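Local coordinates for protein myosin-I heavy chain (Dictyostelium discoideum, PDB 5EJR) that is an actin-based class VII motor involved in the early steps of phagocytosis and adhesion, represented here by the second MyTH4-FERM unit of its tail, at residues R15-A20 with T40-N45; S154-I159 with S168-C173; A194-S199 with M273-L278; E341-I346 with G414-L419. All blocks are in the same frame, centred on the assembly; numbering follows the deposited sequence.

Overall arrangement
Strung along an elongated single chain, the four contacts come one after another in sequence, each closing before the next opens. Contact 1 joins helix 15-25 to the loop before helix 58-75, at the N-terminal end. Contact 2, its centre about 23 Å from that of contact 1, pairs helices 142-159 and 164-178 of the MyTH4 domain. Contact 3 lies about 24 Å further, between centres, where helix 194-205 meets helix 274-283 of the ubiquitin-like FERM lobe. Contact 4, in the helical middle lobe of the FERM domain, is centred about 75 Å from contact 1. Contact 3 is thus the one that bridges MyTH4 and FERM.

Contact 1 of 4, residues R15-A20 with T40-N45; sequences RSFKRA and TAFYFN
Phe17 and Phe42 bring their rings together rim to rim, with CE1 of Phe17 3.6 Å from CE2 of Phe42 and neither ring lying over the face of the other. The ring planes are inclined at 61° and the centroids stand 5.8 Å apart, so this is not a stack. In Phe17 the CG sits opposite the carbonyl carbon (chi1 -74°), which carries the ring from the flank of its helix across to the loop. Ala41 turns its methyl toward the helix, and its CB lies 3.4 Å from OG of Ser16. That hydroxyl has its polar partner elsewhere, in the carbonyl oxygen of Pro38, so the methyl meets it by van der Waals contact alone. After helix 15-25 the chain comes back past it, with a short 3-10 segment that includes Thr40 and Ala41, ahead of helix 58-75. Phe42 is the buried member of the aromatic pair; its ring also meets that of Phe14 and touches Leu6 and Ala10 of helix 5-11. Arg113 donates from NH1 to the carbonyl oxygen of Ala41.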
loop_
_atom_site.group_PDB
_atom_site.type_symbol
_atom_site.label_atom_id
_atom_site.label_comp_id
_atom_site.label_asym_id
_atom_site.label_seq_id
_atom_site.Cartn_x
_atom_site.Cartn_y
_atom_site.Cartn_z
ATOM N N ARG A 15 20.668 -18.773 27.855
ATOM C CA ARG A 15 21.356 -18.332 29.066
ATOM C C ARG A 15 21.218 -19.395 30.168
ATOM O O ARG A 15 22.232 -19.825 30.726
ATOM C CB ARG A 15 20.791 -16.988 29.562
ATOM C CG ARG A 15 21.048 -15.802 28.635
ATOM C CD ARG A 15 20.861 -14.497 29.377
ATOM N NE ARG A 15 20.801 -13.336 28.484
ATOM C CZ ARG A 15 21.863 -12.672 28.031
ATOM N NH1 ARG A 15 23.091 -13.074 28.344
ATOM N NH2 ARG A 15 21.707 -11.617 27.243
ATOM N N SER A 16 19.964 -19.852 30.427
ATOM C CA SER A 16 19.593 -20.849 31.445
ATOM C C SER A 16 20.337 -22.177 31.318
ATOM O O SER A 16 20.683 -22.772 32.341
ATOM C CB SER A 16 18.083 -21.072 31.463
ATOM O OG SER A 16 17.636 -21.673 30.259
ATOM N N PHE A 17 20.587 -22.632 30.076
ATOM C CA PHE A 17 21.321 -23.874 29.807
ATOM C C PHE A 17 22.835 -23.684 29.931
ATOM O O PHE A 17 23.537 -24.620 30.301
ATOM C CB PHE A 17 20.957 -24.445 28.433
ATOM C CG PHE A 17 19.589 -25.083 28.369
ATOM C CD1 PHE A 17 18.450 -24.309 28.176
ATOM C CD2 PHE A 17 19.440 -26.457 28.503
ATOM C CE1 PHE A 17 17.186 -24.899 28.126
ATOM C CE2 PHE A 17 18.174 -27.047 28.450
ATOM C CZ PHE A 17 17.057 -26.264 28.260
ATOM N N LYS A 18 23.333 -22.483 29.597
ATOM C CA LYS A 18 24.752 -22.135 29.662
ATOM C C LYS A 18 25.230 -21.959 31.119
ATOM O O LYS A 18 26.277 -22.503 31.475
ATOM C CB LYS A 18 25.037 -20.874 28.827
ATOM C CG LYS A 18 25.185 -21.145 27.339
ATOM C CD LYS A 18 25.456 -19.851 26.585
ATOM C CE LYS A 18 25.827 -20.059 25.140
ATOM N NZ LYS A 18 27.126 -20.772 24.978
ATOM N N ARG A 19 24.456 -21.198 31.947
ATOM C CA ARG A 19 24.724 -20.920 33.367
ATOM C C ARG A 19 24.754 -22.219 34.188
ATOM O O ARG A 19 25.593 -22.359 35.079
ATOM C CB ARG A 19 23.671 -19.964 33.954
ATOM C CG ARG A 19 23.708 -18.540 33.425
ATOM C CD ARG A 19 22.498 -17.782 33.935
ATOM N NE ARG A 19 22.310 -16.496 33.261
ATOM C CZ ARG A 19 22.571 -15.312 33.808
ATOM N NH1 ARG A 19 23.041 -15.232 35.046
ATOM N NH2 ARG A 19 22.364 -14.197 33.120
ATOM N N ALA A 20 23.844 -23.165 33.872
ATOM C CA ALA A 20 23.741 -24.475 34.519
ATOM C C ALA A 20 24.944 -25.360 34.163
ATOM O O ALA A 20 25.328 -26.217 34.962
ATOM C CB ALA A 20 22.446 -25.161 34.108
ATOM N N THR A 40 12.810 -24.429 32.259
ATOM C CA THR A 40 11.797 -23.456 32.719
ATOM C C THR A 40 11.779 -22.154 31.871
ATOM O O THR A 40 10.823 -21.368 31.951
ATOM C CB THR A 40 11.938 -23.160 34.225
ATOM O OG1 THR A 40 13.169 -22.486 34.475
ATOM C CG2 THR A 40 11.837 -24.408 35.090
ATOM N N ALA A 41 12.843 -21.939 31.063
ATOM C CA ALA A 41 12.977 -20.790 30.178
ATOM C C ALA A 41 12.013 -20.932 28.994
ATOM O O ALA A 41 11.646 -19.927 28.402
ATOM C CB ALA A 41 14.412 -20.671 29.684
ATOM N N PHE A 42 11.595 -22.180 28.670
ATOM C CA PHE A 42 10.646 -22.494 27.601
ATOM C C PHE A 42 9.184 -22.349 28.046
ATOM O O PHE A 42 8.280 -22.551 27.232
ATOM C CB PHE A 42 10.861 -23.931 27.112
ATOM C CG PHE A 42 12.129 -24.185 26.340
ATOM C CD1 PHE A 42 12.342 -23.585 25.102
ATOM C CD2 PHE A 42 13.080 -25.080 26.813
ATOM C CE1 PHE A 42 13.502 -23.846 24.372
ATOM C CE2 PHE A 42 14.236 -25.346 26.079
ATOM C CZ PHE A 42 14.435 -24.731 24.862
ATOM N N TYR A 43 8.947 -22.037 29.326
ATOM C CA TYR A 43 7.597 -21.971 29.859
ATOM C C TYR A 43 7.111 -20.558 30.105
ATOM O O TYR A 43 7.900 -19.687 30.490
ATOM C CB TYR A 43 7.470 -22.823 31.148
ATOM C CG TYR A 43 7.921 -24.267 31.040
ATOM C CD1 TYR A 43 7.734 -24.992 29.867
ATOM C CD2 TYR A 43 8.444 -24.939 32.141
ATOM C CE1 TYR A 43 8.162 -26.313 29.755
ATOM C CE2 TYR A 43 8.831 -26.277 32.057
ATOM C CZ TYR A 43 8.692 -26.958 30.856
ATOM O OH TYR A 43 9.069 -28.275 30.746
ATOM N N PHE A 44 5.792 -20.350 29.914
ATOM C CA PHE A 44 5.094 -19.083 30.136
ATOM C C PHE A 44 5.292 -18.557 31.562
ATOM O O PHE A 44 5.310 -19.332 32.515
ATOM C CB PHE A 44 3.580 -19.217 29.825
ATOM C CG PHE A 44 2.735 -18.013 30.206
ATOM C CD1 PHE A 44 2.211 -17.884 31.489
ATOM C CD2 PHE A 44 2.517 -16.979 29.301
ATOM C CE1 PHE A 44 1.492 -16.741 31.861
ATOM C CE2 PHE A 44 1.780 -15.846 29.669
ATOM C CZ PHE A 44 1.276 -15.733 30.947
ATOM N N ASN A 45 5.418 -17.236 31.691
ATOM C CA ASN A 45 5.504 -16.528 32.957
ATOM C C ASN A 45 4.826 -15.185 32.790
ATOM O O ASN A 45 4.982 -14.535 31.754
ATOM C CB ASN A 45 6.945 -16.374 33.445
ATOM C CG ASN A 45 7.038 -16.041 34.914
ATOM O OD1 ASN A 45 6.551 -15.000 35.384
ATOM N ND2 ASN A 45 7.643 -16.938 35.676
#

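Contact 2 of 4, residues S154-I159 with S168-C173; sequences SRNIAI and SLIAVC
Arg155 touches Ile170 with its CB and its backbone O, each 4.2 Å from CD1 of Ile170, while its guanidinium leads away: NH2 is hydrogen-bonded to the carbonyl oxygen of Thr115, and NH1 only weakly to OH of Tyr112. CG2 of Ile159 lies at the same 4.2 Å from CD1 of Ile170. The other branch of Ile170 faces Asn156, whose CB rests 3.9 Å from CG2 of Ile170; the CB stem and the amide nitrogen of the asparagine both touch the isoleucine. Ile170 is therefore the buried wedge between three residues of helix 142-159, and it also touches Phe128 and Leu152. With CG anti to the backbone N (chi1 -173°), the amide of Asn156 swings out toward the other helix, and its ND2 stops 3.5 Å from the backbone N of Ala171. Two nitrogens facing each other make a van der Waals approach and not a bond. The helices form an antiparallel hairpin of the MyTH4 bundle; the axes of 154-159 and 168-173 approach to 9.4 Å, their directions 162° apart. The pairing rests on van der Waals contact, with Ile170 and Asn156 burying the most surface.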
loop_
_atom_site.group_PDB
_atom_site.type_symbol
_atom_site.label_atom_id
_atom_site.label_comp_id
_atom_site.label_asym_id
_atom_site.label_seq_id
_atom_site.Cartn_x
_atom_site.Cartn_y
_atom_site.Cartn_z
ATOM N N SER A 154 5.180 -31.275 17.192
ATOM C CA SER A 154 4.911 -31.988 18.459
ATOM C C SER A 154 3.744 -31.360 19.223
ATOM O O SER A 154 2.917 -32.070 19.800
ATOM C CB SER A 154 6.150 -32.017 19.345
ATOM O OG SER A 154 7.103 -32.939 18.842
ATOM N N ARG A 155 3.673 -30.028 19.231
ATOM C CA ARG A 155 2.572 -29.331 19.889
ATOM C C ARG A 155 1.274 -29.569 19.124
ATOM O O ARG A 155 0.208 -29.538 19.730
ATOM C CB ARG A 155 2.846 -27.827 19.965
ATOM C CG ARG A 155 3.873 -27.447 21.017
ATOM C CD ARG A 155 3.357 -27.577 22.448
ATOM N NE ARG A 155 2.206 -26.718 22.753
ATOM C CZ ARG A 155 2.292 -25.436 23.101
ATOM N NH1 ARG A 155 3.470 -24.822 23.122
ATOM N NH2 ARG A 155 1.199 -24.752 23.405
ATOM N N ASN A 156 1.367 -29.770 17.793
ATOM C CA ASN A 156 0.200 -30.011 16.936
ATOM C C ASN A 156 -0.323 -31.407 17.259
ATOM O O ASN A 156 -1.513 -31.558 17.513
ATOM C CB ASN A 156 0.556 -29.880 15.434
ATOM C CG ASN A 156 -0.637 -29.962 14.503
ATOM O OD1 ASN A 156 -1.310 -30.985 14.388
ATOM N ND2 ASN A 156 -0.904 -28.898 13.777
ATOM N N ILE A 157 0.580 -32.402 17.295
ATOM C CA ILE A 157 0.257 -33.806 17.603
ATOM C C ILE A 157 -0.370 -33.907 19.008
ATOM O O ILE A 157 -1.394 -34.570 19.162
ATOM C CB ILE A 157 1.507 -34.706 17.364
ATOM C CG1 ILE A 157 1.765 -34.873 15.848
ATOM C CG2 ILE A 157 1.402 -36.076 18.052
ATOM C CD1 ILE A 157 3.233 -35.269 15.455
ATOM N N ALA A 158 0.172 -33.160 19.994
ATOM C CA ALA A 158 -0.355 -33.141 21.365
ATOM C C ALA A 158 -1.711 -32.451 21.528
ATOM O O ALA A 158 -2.426 -32.763 22.484
ATOM C CB ALA A 158 0.660 -32.530 22.318
ATOM N N ILE A 159 -2.084 -31.533 20.622
ATOM C CA ILE A 159 -3.351 -30.815 20.792
ATOM C C ILE A 159 -4.409 -31.083 19.660
ATOM O O ILE A 159 -5.555 -30.647 19.794
ATOM C CB ILE A 159 -3.040 -29.314 21.031
ATOM C CG1 ILE A 159 -3.935 -28.750 22.146
ATOM C CG2 ILE A 159 -3.041 -28.439 19.761
ATOM C CD1 ILE A 159 -3.469 -29.129 23.579
ATOM N N SER A 168 -5.074 -26.209 13.556
ATOM C CA SER A 168 -5.049 -25.721 12.182
ATOM C C SER A 168 -4.178 -24.464 12.102
ATOM O O SER A 168 -3.495 -24.255 11.100
ATOM C CB SER A 168 -6.462 -25.477 11.652
ATOM O OG SER A 168 -7.067 -24.299 12.158
ATOM N N LEU A 169 -4.172 -23.671 13.190
ATOM C CA LEU A 169 -3.368 -22.468 13.362
ATOM C C LEU A 169 -1.880 -22.830 13.463
ATOM O O LEU A 169 -1.058 -22.106 12.911
ATOM C CB LEU A 169 -3.847 -21.674 14.591
ATOM C CG LEU A 169 -2.997 -20.488 15.113
ATOM C CD1 LEU A 169 -2.680 -19.442 14.004
ATOM C CD2 LEU A 169 -3.710 -19.800 16.242
ATOM N N ILE A 170 -1.537 -23.924 14.169
ATOM C CA ILE A 170 -0.152 -24.388 14.297
ATOM C C ILE A 170 0.272 -24.994 12.960
ATOM O O ILE A 170 1.419 -24.806 12.532
ATOM C CB ILE A 170 0.047 -25.376 15.483
ATOM C CG1 ILE A 170 -0.160 -24.672 16.847
ATOM C CG2 ILE A 170 1.431 -26.049 15.417
ATOM C CD1 ILE A 170 -0.266 -25.682 18.127
ATOM N N ALA A 171 -0.653 -25.720 12.299
ATOM C CA ALA A 171 -0.361 -26.310 10.994
ATOM C C ALA A 171 -0.083 -25.223 9.920
ATOM O O ALA A 171 0.727 -25.479 9.025
ATOM C CB ALA A 171 -1.498 -27.218 10.551
ATOM N N VAL A 172 -0.723 -24.026 10.017
ATOM C CA VAL A 172 -0.467 -22.945 9.041
ATOM C C VAL A 172 0.934 -22.345 9.306
ATOM O O VAL A 172 1.666 -22.097 8.344
ATOM C CB VAL A 172 -1.603 -21.881 8.867
ATOM C CG1 VAL A 172 -1.795 -20.994 10.093
ATOM C CG2 VAL A 172 -1.391 -21.034 7.612
ATOM N N CYS A 173 1.345 -22.240 10.602
ATOM C CA CYS A 173 2.687 -21.783 10.984
ATOM C C CYS A 173 3.727 -22.678 10.354
ATOM O O CYS A 173 4.681 -22.173 9.764
ATOM C CB CYS A 173 2.846 -21.744 12.500
ATOM S SG CYS A 173 1.802 -20.523 13.316
#

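Contact 3 of 4, residues A194-S199 with M273-L278; sequences ATEIQS and MIYDVL
Tyr275 meets Glu196 early in helix 274-283, whose N-cap position is held by Met273. The glutamate lies flat over one face of the ring: its CG stands 3.6 Å from the ring centroid, 9° off the normal, a CH-pi contact, while its carboxylate is stacked at 14° to the ring plane. OE1 of Glu196 comes 3.3 Å from CB of Tyr275. With CG anti to the backbone N (chi1 -169°) and the chain extended beyond it, Glu196 runs over the ring from its CE1 side to CB. One water donates to OE1 of Glu196 at 2.7 Å and also to the carbonyl oxygen of Tyr275; a second, in the plane of the ring at its edge, lies 2.7 Å from both OH of Tyr275 and OG of Ser199. Were Tyr275 an alanine, the glutamate stem would probably lose its ring cover and the second water its phenolic partner. Next along, Asp276 turns from helix 194-205, but Arg188 forms salt bridges with both OD1 of Asp276 and OE1 of Glu196, so the nearby acidic groups share one positive charge that is likely to ease their repulsion. At Leu278 the contact ends in a methyl pair, CD1 to CG2 of Thr195 at 4.2 Å. Such a mixed, water-bridged interface joins the last MyTH4 helix to the ubiquitin-like F1 lobe, the domain junction of a MyTH4-FERM tandem.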
loop_
_atom_site.group_PDB
_atom_site.type_symbol
_atom_site.label_atom_id
_atom_site.label_comp_id
_atom_site.label_asym_id
_atom_site.label_seq_id
_atom_site.Cartn_x
_atom_site.Cartn_y
_atom_site.Cartn_z
ATOM N N ALA A 194 -4.772 -4.004 11.354
ATOM C CA ALA A 194 -5.936 -4.567 12.062
ATOM C C ALA A 194 -6.863 -5.277 11.060
ATOM O O ALA A 194 -7.488 -6.275 11.416
ATOM C CB ALA A 194 -6.689 -3.473 12.797
ATOM N N THR A 195 -6.855 -4.817 9.777
ATOM C CA THR A 195 -7.599 -5.416 8.656
ATOM C C THR A 195 -7.057 -6.810 8.342
ATOM O O THR A 195 -7.842 -7.761 8.236
ATOM C CB THR A 195 -7.542 -4.487 7.418
ATOM O OG1 THR A 195 -8.240 -3.293 7.743
ATOM C CG2 THR A 195 -8.165 -5.115 6.160
ATOM N N GLU A 196 -5.723 -6.924 8.153
ATOM C CA GLU A 196 -5.061 -8.199 7.852
ATOM C C GLU A 196 -5.258 -9.179 8.999
ATOM O O GLU A 196 -5.337 -10.381 8.763
ATOM C CB GLU A 196 -3.560 -8.008 7.643
ATOM C CG GLU A 196 -2.893 -9.253 7.072
ATOM C CD GLU A 196 -1.433 -9.122 6.719
ATOM O OE1 GLU A 196 -0.917 -7.983 6.767
ATOM O OE2 GLU A 196 -0.807 -10.152 6.377
ATOM N N ILE A 197 -5.297 -8.658 10.238
ATOM C CA ILE A 197 -5.453 -9.476 11.438
ATOM C C ILE A 197 -6.838 -10.126 11.433
ATOM O O ILE A 197 -6.922 -11.350 11.504
ATOM C CB ILE A 197 -5.115 -8.664 12.728
ATOM C CG1 ILE A 197 -3.578 -8.459 12.835
ATOM C CG2 ILE A 197 -5.639 -9.370 13.985
ATOM C CD1 ILE A 197 -3.103 -7.254 13.740
ATOM N N GLN A 198 -7.893 -9.316 11.274
ATOM C CA GLN A 198 -9.276 -9.767 11.230
ATOM C C GLN A 198 -9.543 -10.732 10.084
ATOM O O GLN A 198 -10.172 -11.775 10.292
ATOM C CB GLN A 198 -10.247 -8.583 11.211
ATOM C CG GLN A 198 -11.708 -8.965 11.518
ATOM C CD GLN A 198 -11.839 -9.850 12.739
ATOM O OE1 GLN A 198 -11.645 -9.416 13.882
ATOM N NE2 GLN A 198 -12.131 -11.122 12.515
ATOM N N SER A 199 -9.029 -10.415 8.894
ATOM C CA SER A 199 -9.185 -11.278 7.729
ATOM C C SER A 199 -8.586 -12.656 7.986
ATOM O O SER A 199 -9.273 -13.657 7.773
ATOM C CB SER A 199 -8.628 -10.610 6.476
ATOM O OG SER A 199 -9.492 -9.532 6.141
ATOM N N MET A 273 3.106 -4.423 -1.802
ATOM C CA MET A 273 2.234 -5.458 -1.242
ATOM C C MET A 273 1.066 -4.699 -0.696
ATOM O O MET A 273 1.275 -3.755 0.069
ATOM C CB MET A 273 2.924 -6.190 -0.074
ATOM C CG MET A 273 4.129 -6.963 -0.485
ATOM S SD MET A 273 3.803 -7.885 -1.992
ATOM C CE MET A 273 4.650 -9.337 -1.624
ATOM N N ILE A 274 -0.161 -5.083 -1.075
ATOM C CA ILE A 274 -1.364 -4.376 -0.572
ATOM C C ILE A 274 -1.427 -4.345 0.964
ATOM O O ILE A 274 -1.730 -3.294 1.534
ATOM C CB ILE A 274 -2.706 -4.871 -1.208
ATOM C CG1 ILE A 274 -3.921 -4.128 -0.599
ATOM C CG2 ILE A 274 -2.854 -6.400 -1.128
ATOM C CD1 ILE A 274 -5.171 -4.150 -1.434
ATOM N N TYR A 275 -1.043 -5.451 1.621
ATOM C CA TYR A 275 -1.052 -5.498 3.088
ATOM C C TYR A 275 0.005 -4.582 3.717
ATOM O O TYR A 275 -0.265 -4.010 4.776
ATOM C CB TYR A 275 -0.968 -6.939 3.601
ATOM C CG TYR A 275 -2.311 -7.654 3.614
ATOM C CD1 TYR A 275 -3.435 -7.062 4.186
ATOM C CD2 TYR A 275 -2.442 -8.941 3.107
ATOM C CE1 TYR A 275 -4.665 -7.723 4.219
ATOM C CE2 TYR A 275 -3.665 -9.611 3.136
ATOM C CZ TYR A 275 -4.772 -8.998 3.699
ATOM O OH TYR A 275 -5.978 -9.645 3.728
ATOM N N ASP A 276 1.160 -4.364 3.026
ATOM C CA ASP A 276 2.179 -3.418 3.518
ATOM C C ASP A 276 1.632 -1.990 3.472
ATOM O O ASP A 276 1.899 -1.204 4.375
ATOM C CB ASP A 276 3.494 -3.531 2.737
ATOM C CG ASP A 276 4.331 -4.760 3.054
ATOM O OD1 ASP A 276 4.111 -5.372 4.128
ATOM O OD2 ASP A 276 5.237 -5.091 2.246
ATOM N N VAL A 277 0.818 -1.675 2.434
ATOM C CA VAL A 277 0.174 -0.375 2.272
ATOM C C VAL A 277 -0.848 -0.177 3.398
ATOM O O VAL A 277 -0.897 0.902 3.983
ATOM C CB VAL A 277 -0.490 -0.178 0.871
ATOM C CG1 VAL A 277 -1.138 1.197 0.757
ATOM C CG2 VAL A 277 0.484 -0.417 -0.275
ATOM N N LEU A 278 -1.666 -1.202 3.694
ATOM C CA LEU A 278 -2.674 -1.078 4.746
ATOM C C LEU A 278 -2.068 -0.808 6.119
ATOM O O LEU A 278 -2.638 -0.026 6.887
ATOM C CB LEU A 278 -3.649 -2.269 4.785
ATOM C CG LEU A 278 -4.588 -2.378 3.583
ATOM C CD1 LEU A 278 -5.207 -3.782 3.510
ATOM C CD2 LEU A 278 -5.682 -1.302 3.629
HETATM O O HOH W 1 -1.812 -5.401 6.539
HETATM O O HOH W 2 -8.160 -8.079 4.231
#

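Contact 4 of 4, residues E341-I346 with G414-L419; sequences EKDSSI and GSKSPL. With EDO (1,2-ethanediol), chain F.
Asp343 and Lys416 make the whole of this contact, a salt bridge with NZ of Lys416 3.0 Å from OD2 of Asp343. The hydrogen bond within it is weak, and OD1 is only a little farther off, 3.3 Å from NZ, so the ammonium group sits near both oxygens of the carboxylate. The close part continues along the lysine's aliphatic stem: CD lies 3.4 Å from OD2 of Asp343, and the final bend of the chain (chi4 -65°) turns NZ back over the carboxylate. An asparagine in place of Asp343 would probably leave the ammonium of Lys416 without its opposite charge. This bridge ties the start of helix 341-355 to the C-terminal part of helix 402-416, two helices of the FERM middle lobe, at the lobe's surface. Between the backbones the side chains span 8.9 Å, measured from CA of Asp343 to CA of Lys416. Within the first helix, the carbonyl oxygen of Glu341 takes both the backbone N and OG of Ser345, from opposite faces of its plane. On the looser side, exposed Pro418 offers its carbonyl oxygen to a 1,2-ethanediol, probably from the crystallisation liquor, whose O1 donates to it at 2.6 Å.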
loop_
_atom_site.group_PDB
_atom_site.type_symbol
_atom_site.label_atom_id
_atom_site.label_comp_id
_atom_site.label_asym_id
_atom_site.label_seq_id
_atom_site.Cartn_x
_atom_site.Cartn_y
_atom_site.Cartn_z
ATOM N N GLU A 341 -12.443 32.106 -20.664
ATOM C CA GLU A 341 -13.900 32.077 -20.451
ATOM C C GLU A 341 -14.695 31.528 -21.651
ATOM O O GLU A 341 -15.662 30.796 -21.446
ATOM C CB GLU A 341 -14.416 33.445 -20.013
ATOM C CG GLU A 341 -13.917 33.798 -18.613
ATOM C CD GLU A 341 -13.976 35.257 -18.189
ATOM O OE1 GLU A 341 -14.336 36.115 -19.027
ATOM O OE2 GLU A 341 -13.680 35.540 -17.004
ATOM N N LYS A 342 -14.288 31.861 -22.881
ATOM C CA LYS A 342 -14.925 31.335 -24.106
ATOM C C LYS A 342 -14.741 29.805 -24.175
ATOM O O LYS A 342 -15.722 29.100 -24.346
ATOM C CB LYS A 342 -14.380 32.012 -25.375
ATOM C CG LYS A 342 -15.207 31.640 -26.614
ATOM C CD LYS A 342 -14.663 32.224 -27.904
ATOM C CE LYS A 342 -15.541 31.877 -29.090
ATOM N NZ LYS A 342 -15.275 30.509 -29.611
ATOM N N ASP A 343 -13.514 29.297 -23.967
ATOM C CA ASP A 343 -13.231 27.859 -23.952
ATOM C C ASP A 343 -14.026 27.158 -22.868
ATOM O O ASP A 343 -14.521 26.048 -23.099
ATOM C CB ASP A 343 -11.728 27.592 -23.725
ATOM C CG ASP A 343 -10.807 28.109 -24.823
ATOM O OD1 ASP A 343 -11.293 28.312 -25.963
ATOM O OD2 ASP A 343 -9.596 28.308 -24.542
ATOM N N SER A 344 -14.161 27.800 -21.675
ATOM C CA SER A 344 -14.902 27.171 -20.572
ATOM C C SER A 344 -16.379 27.083 -20.887
ATOM O O SER A 344 -17.031 26.120 -20.487
ATOM C CB SER A 344 -14.702 27.939 -19.265
ATOM O OG SER A 344 -13.365 27.836 -18.801
ATOM N N SER A 345 -16.916 28.121 -21.532
ATOM C CA SER A 345 -18.324 28.214 -21.959
ATOM C C SER A 345 -18.604 27.143 -23.016
ATOM O O SER A 345 -19.687 26.579 -23.037
ATOM C CB SER A 345 -18.591 29.596 -22.549
ATOM O OG SER A 345 -18.681 30.528 -21.484
ATOM N N ILE A 346 -17.628 26.859 -23.892
ATOM C CA ILE A 346 -17.792 25.787 -24.912
ATOM C C ILE A 346 -17.849 24.440 -24.180
ATOM O O ILE A 346 -18.688 23.600 -24.503
ATOM C CB ILE A 346 -16.646 25.846 -25.988
ATOM C CG1 ILE A 346 -16.807 27.102 -26.870
ATOM C CG2 ILE A 346 -16.634 24.569 -26.885
ATOM C CD1 ILE A 346 -15.497 27.603 -27.623
ATOM N N GLY A 414 -7.966 18.340 -23.457
ATOM C CA GLY A 414 -6.664 17.814 -23.841
ATOM C C GLY A 414 -5.777 18.776 -24.589
ATOM O O GLY A 414 -4.609 18.897 -24.249
ATOM N N SER A 415 -6.333 19.482 -25.583
ATOM C CA SER A 415 -5.616 20.442 -26.427
ATOM C C SER A 415 -5.181 21.703 -25.687
ATOM O O SER A 415 -4.267 22.392 -26.133
ATOM C CB SER A 415 -6.468 20.830 -27.636
ATOM O OG SER A 415 -7.609 21.587 -27.255
ATOM N N LYS A 416 -5.874 22.047 -24.600
ATOM C CA LYS A 416 -5.601 23.282 -23.893
ATOM C C LYS A 416 -4.820 23.107 -22.603
ATOM O O LYS A 416 -4.342 24.094 -22.055
ATOM C CB LYS A 416 -6.922 24.030 -23.656
ATOM C CG LYS A 416 -7.436 24.616 -24.976
ATOM C CD LYS A 416 -8.892 24.971 -24.968
ATOM C CE LYS A 416 -9.333 25.349 -26.363
ATOM N NZ LYS A 416 -8.666 26.589 -26.848
ATOM N N SER A 417 -4.636 21.867 -22.141
ATOM C CA SER A 417 -3.982 21.601 -20.862
ATOM C C SER A 417 -2.668 20.829 -20.967
ATOM O O SER A 417 -2.677 19.622 -21.234
ATOM C CB SER A 417 -4.948 20.897 -19.918
ATOM O OG SER A 417 -6.241 21.461 -20.056
ATOM N N PRO A 418 -1.515 21.485 -20.699
ATOM C CA PRO A 418 -0.229 20.750 -20.766
ATOM C C PRO A 418 -0.082 19.638 -19.727
ATOM O O PRO A 418 0.720 18.745 -19.918
ATOM C CB PRO A 418 0.839 21.838 -20.594
ATOM C CG PRO A 418 0.124 23.144 -20.637
ATOM C CD PRO A 418 -1.321 22.909 -20.355
ATOM N N LEU A 419 -0.879 19.658 -18.668
ATOM C CA LEU A 419 -0.832 18.613 -17.648
ATOM C C LEU A 419 -1.698 17.392 -18.036
ATOM O O LEU A 419 -1.667 16.392 -17.323
ATOM C CB LEU A 419 -1.296 19.163 -16.288
ATOM C CG LEU A 419 -0.379 20.168 -15.553
ATOM C CD1 LEU A 419 -1.060 20.684 -14.323
ATOM C CD2 LEU A 419 0.954 19.543 -15.157
HETATM C C1 EDO F . 4.026 18.119 -20.907
HETATM O O1 EDO F . 3.147 19.233 -20.839
HETATM C C2 EDO F . 4.072 17.721 -22.387
HETATM O O2 EDO F . 4.908 16.616 -22.566
#